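Uncharacterized protein DUF849 (Burkholderia xenovorans LB400, PDB 3E02) probably cleaves beta-keto acids such as 3-keto-5-aminohexanoate, as a zinc-binding member of the BKACE family with a TIM-barrel fold. Local coordinates at residues A53-P61 against K132-L140. Numbering follows the deposited sequence. Where two conformers were deposited one is given.
With EDO (1,2-ethanediol), chain H; EDO (1,2-ethanediol), chain E; EDO (1,2-ethanediol), chain I.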
loop_
_atom_site.group_PDB
_atom_site.type_symbol
_atom_site.label_atom_id
_atom_site.label_comp_id
_atom_site.label_asym_id
_atom_site.label_seq_id
_atom_site.Cartn_x
_atom_site.Cartn_y
_atom_site.Cartn_z
ATOM N N ALA A 53 0.580 -26.594 -26.917
ATOM C CA ALA A 53 0.491 -27.926 -27.515
ATOM C C ALA A 53 1.317 -28.876 -26.665
ATOM O O ALA A 53 2.258 -28.459 -25.965
ATOM C CB ALA A 53 1.032 -27.926 -28.967
ATOM N N ARG A 54 0.974 -30.157 -26.773
ATOM C CA ARG A 54 1.665 -31.234 -26.095
ATOM C C ARG A 54 1.821 -32.416 -27.041
ATOM O O ARG A 54 0.983 -32.626 -27.930
ATOM C CB ARG A 54 0.866 -31.694 -24.871
ATOM C CG ARG A 54 0.804 -30.699 -23.741
ATOM C CD ARG A 54 -0.040 -31.223 -22.591
ATOM N NE ARG A 54 -0.079 -30.256 -21.491
ATOM C CZ ARG A 54 0.818 -30.158 -20.513
ATOM N NH1 ARG A 54 1.896 -30.915 -20.475
ATOM N NH2 ARG A 54 0.652 -29.239 -19.566
ATOM N N ASP A 55 2.877 -33.192 -26.815
ATOM C CA ASP A 55 3.103 -34.439 -27.541
ATOM C C ASP A 55 1.843 -35.287 -27.294
ATOM O O ASP A 55 1.508 -35.535 -26.120
ATOM C CB ASP A 55 4.351 -35.134 -26.993
ATOM C CG ASP A 55 4.646 -36.449 -27.679
ATOM O OD1 ASP A 55 3.816 -37.379 -27.619
ATOM O OD2 ASP A 55 5.746 -36.568 -28.239
ATOM N N PRO A 56 1.129 -35.692 -28.372
ATOM C CA PRO A 56 -0.127 -36.463 -28.200
ATOM C C PRO A 56 -0.035 -37.814 -27.468
ATOM O O PRO A 56 -1.037 -38.259 -26.922
ATOM C CB PRO A 56 -0.608 -36.686 -29.643
ATOM C CG PRO A 56 0.116 -35.705 -30.459
ATOM C CD PRO A 56 1.419 -35.472 -29.806
ATOM N N LEU A 57 1.144 -38.433 -27.449
ATOM C CA LEU A 57 1.337 -39.737 -26.809
ATOM C C LEU A 57 1.723 -39.659 -25.342
ATOM O O LEU A 57 1.245 -40.460 -24.555
ATOM C CB LEU A 57 2.377 -40.547 -27.566
ATOM C CG LEU A 57 1.987 -40.929 -29.002
ATOM C CD1 LEU A 57 3.114 -41.696 -29.629
ATOM C CD2 LEU A 57 0.704 -41.747 -29.070
ATOM N N ASN A 58 2.575 -38.710 -24.969
ATOM C CA ASN A 58 3.054 -38.622 -23.580
ATOM C C ASN A 58 2.852 -37.284 -22.875
ATOM O O ASN A 58 3.288 -37.132 -21.745
ATOM C CB ASN A 58 4.532 -39.090 -23.508
ATOM C CG ASN A 58 5.510 -38.138 -24.200
ATOM O OD1 ASN A 58 5.216 -36.973 -24.448
ATOM N ND2 ASN A 58 6.690 -38.643 -24.497
ATOM N N GLY A 59 2.207 -36.321 -23.530
ATOM C CA GLY A 59 1.955 -35.019 -22.934
ATOM C C GLY A 59 3.122 -34.054 -22.766
ATOM O O GLY A 59 2.921 -32.979 -22.192
ATOM N N ARG A 60 4.317 -34.397 -23.262
ATOM C CA ARG A 60 5.499 -33.529 -23.156
ATOM C C ARG A 60 5.218 -32.207 -23.888
ATOM O O ARG A 60 4.724 -32.239 -25.013
ATOM C CB ARG A 60 6.734 -34.208 -23.775
ATOM C CG ARG A 60 8.059 -33.466 -23.548
ATOM C CD ARG A 60 9.206 -33.974 -24.426
ATOM N NE ARG A 60 9.925 -35.143 -23.909
ATOM C CZ ARG A 60 9.832 -36.415 -24.327
ATOM N NH1 ARG A 60 9.011 -36.806 -25.317
ATOM N NH2 ARG A 60 10.599 -37.334 -23.732
ATOM N N PRO A 61 5.512 -31.046 -23.254
ATOM C CA PRO A 61 5.292 -29.786 -23.982
ATOM C C PRO A 61 5.972 -29.733 -25.349
ATOM O O PRO A 61 7.082 -30.243 -25.498
ATOM C CB PRO A 61 5.909 -28.743 -23.053
ATOM C CG PRO A 61 5.686 -29.288 -21.710
ATOM C CD PRO A 61 5.964 -30.767 -21.876
ATOM N N LYS A 132 3.920 -41.413 -14.575
ATOM C CA LYS A 132 3.463 -42.185 -15.731
ATOM C C LYS A 132 4.501 -42.261 -16.855
ATOM O O LYS A 132 4.674 -43.323 -17.454
ATOM C CB LYS A 132 2.133 -41.613 -16.264
ATOM C CG LYS A 132 1.451 -42.464 -17.337
ATOM C CD LYS A 132 0.097 -41.902 -17.703
ATOM C CE LYS A 132 -0.561 -42.734 -18.793
ATOM N NZ LYS A 132 -1.885 -42.131 -19.114
ATOM N N PHE A 133 5.164 -41.139 -17.127
ATOM C CA PHE A 133 6.152 -41.027 -18.214
ATOM C C PHE A 133 7.521 -40.598 -17.685
ATOM O O PHE A 133 7.609 -39.819 -16.722
ATOM C CB PHE A 133 5.670 -40.035 -19.274
ATOM C CG PHE A 133 4.327 -40.375 -19.862
ATOM C CD1 PHE A 133 4.198 -41.434 -20.764
ATOM C CD2 PHE A 133 3.191 -39.630 -19.528
ATOM C CE1 PHE A 133 2.955 -41.756 -21.319
ATOM C CE2 PHE A 133 1.935 -39.937 -20.093
ATOM C CZ PHE A 133 1.820 -41.004 -20.978
ATOM N N ASP A 134 8.569 -41.087 -18.359
ATOM C CA ASP A 134 9.969 -40.852 -17.990
ATOM C C ASP A 134 10.387 -39.400 -17.977
ATOM O O ASP A 134 11.264 -39.053 -17.209
ATOM C CB ASP A 134 10.940 -41.561 -18.956
ATOM C CG ASP A 134 10.918 -43.050 -18.836
ATOM O OD1 ASP A 134 10.326 -43.590 -17.868
ATOM O OD2 ASP A 134 11.519 -43.685 -19.730
ATOM N N TRP A 135 9.801 -38.588 -18.851
ATOM C CA TRP A 135 10.155 -37.158 -18.946
ATOM C C TRP A 135 9.699 -36.265 -17.800
ATOM O O TRP A 135 10.285 -35.198 -17.596
ATOM C CB TRP A 135 9.628 -36.546 -20.262
ATOM C CG TRP A 135 8.142 -36.399 -20.331
ATOM C CD1 TRP A 135 7.266 -37.302 -20.822
ATOM C CD2 TRP A 135 7.364 -35.279 -19.892
ATOM N NE1 TRP A 135 5.996 -36.834 -20.721
ATOM C CE2 TRP A 135 6.017 -35.588 -20.155
ATOM C CE3 TRP A 135 7.679 -34.034 -19.313
ATOM C CZ2 TRP A 135 4.977 -34.710 -19.854
ATOM C CZ3 TRP A 135 6.655 -33.158 -19.020
ATOM C CH2 TRP A 135 5.313 -33.495 -19.293
ATOM N N GLU A 136 8.691 -36.696 -17.041
ATOM C CA GLU A 136 8.035 -35.825 -16.057
ATOM C C GLU A 136 8.888 -35.442 -14.867
ATOM O O GLU A 136 9.049 -34.249 -14.593
ATOM C CB GLU A 136 6.701 -36.421 -15.582
ATOM C CG GLU A 136 5.699 -36.687 -16.681
ATOM C CD GLU A 136 4.442 -37.311 -16.128
ATOM O OE1 GLU A 136 3.638 -36.591 -15.529
ATOM O OE2 GLU A 136 4.278 -38.530 -16.268
ATOM N N ARG A 137 9.468 -36.423 -14.176
ATOM C CA ARG A 137 10.292 -36.093 -13.005
ATOM C C ARG A 137 11.531 -35.230 -13.360
ATOM O O ARG A 137 11.763 -34.229 -12.681
ATOM C CB ARG A 137 10.666 -37.321 -12.174
ATOM C CG ARG A 137 11.118 -36.945 -10.768
ATOM C CD ARG A 137 11.723 -38.107 -9.976
ATOM N NE ARG A 137 10.764 -39.077 -9.437
ATOM C CZ ARG A 137 9.907 -38.845 -8.430
ATOM N NH1 ARG A 137 9.830 -37.656 -7.826
ATOM N NH2 ARG A 137 9.090 -39.824 -8.024
ATOM N N PRO A 138 12.314 -35.604 -14.394
ATOM C CA PRO A 138 13.462 -34.772 -14.804
ATOM C C PRO A 138 13.078 -33.344 -15.223
ATOM O O PRO A 138 13.810 -32.409 -14.916
ATOM C CB PRO A 138 14.062 -35.549 -15.980
ATOM C CG PRO A 138 13.590 -36.912 -15.822
ATOM C CD PRO A 138 12.255 -36.843 -15.200
ATOM N N TYR A 139 11.930 -33.197 -15.885
ATOM C CA TYR A 139 11.390 -31.891 -16.282
ATOM C C TYR A 139 11.150 -31.005 -15.061
ATOM O O TYR A 139 11.645 -29.893 -14.999
ATOM C CB TYR A 139 10.088 -32.073 -17.065
ATOM C CG TYR A 139 9.412 -30.806 -17.538
ATOM C CD1 TYR A 139 9.933 -30.069 -18.610
ATOM C CD2 TYR A 139 8.222 -30.364 -16.953
ATOM C CE1 TYR A 139 9.288 -28.903 -19.062
ATOM C CE2 TYR A 139 7.577 -29.214 -17.398
ATOM C CZ TYR A 139 8.112 -28.486 -18.449
ATOM O OH TYR A 139 7.462 -27.366 -18.895
ATOM N N LEU A 140 10.424 -31.530 -14.082
ATOM C CA LEU A 140 10.131 -30.791 -12.852
ATOM C C LEU A 140 11.402 -30.490 -12.036
ATOM O O LEU A 140 11.620 -29.344 -11.624
ATOM C CB LEU A 140 9.105 -31.553 -11.996
ATOM C CG LEU A 140 7.727 -31.800 -12.629
ATOM C CD1 LEU A 140 6.921 -32.804 -11.784
ATOM C CD2 LEU A 140 6.929 -30.523 -12.868
HETATM C C1 EDO H . 12.778 -28.147 -17.499
HETATM O O1 EDO H . 13.496 -28.933 -16.537
HETATM C C2 EDO H . 13.595 -26.987 -18.072
HETATM O O2 EDO H . 14.978 -27.016 -17.692
HETATM C C1 EDO E . 8.809 -43.364 -11.566
HETATM O O1 EDO E . 7.488 -43.856 -11.417
HETATM C C2 EDO E . 9.034 -42.258 -10.551
HETATM O O2 EDO E . 10.064 -41.398 -11.038
HETATM C C1 EDO I . -2.265 -39.927 -24.466
HETATM O O1 EDO I . -3.004 -38.848 -25.048
HETATM C C2 EDO I . -1.814 -39.520 -23.074
HETATM O O2 EDO I . -2.978 -39.220 -22.288
#
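At the mouth of the TIM barrel, the hairpin turn that leaves zinc-bearing strand 48-54 and returns as 61-62 packs against the loop leading into helix 136-142, with W135 and F133 meeting N58, R60 and P61. The W135 indole NE1 donates to the backbone O of N58 (2.9 Å), which lies near the ring plane; the bond is bent, 145° at the hydrogen, and the donor stands above the carbonyl plane. One indole face carries R60, whose CA sits 3.8 Å from the centroid of the six-membered ring in a CH-pi contact, while CG of E136 lies over the opposite face, so the ring is sandwiched. In the conformer given, one of two, a chi1 of -172° turns CG of R60 from the backbone N and lays CB and CG along the indole. P61 crosses the indole obliquely, CD against CZ3 of W135, and sets CG against the phenol end of Y139, whose hydroxyl is hydrogen-bonded to O of S17 and N of L91. CB of N58 stands 3.8 Å from the centroid of the F133 ring, over its face, in a CH-pi contact, and CG of K132 backs the other face. The turn is braced from within: OD1 of D55 accepts from N of both L57 and N58, and OD1 of N58 takes N of R60 in an Asx turn. R54, with its side chain about 6 Å from that of zinc ligand H52, hydrogen-bonds through NE to OG1 of T15 and through NH2 to O of H19, while its NH1 donates to O of G59, 2.9 Å away and in the guanidinium plane.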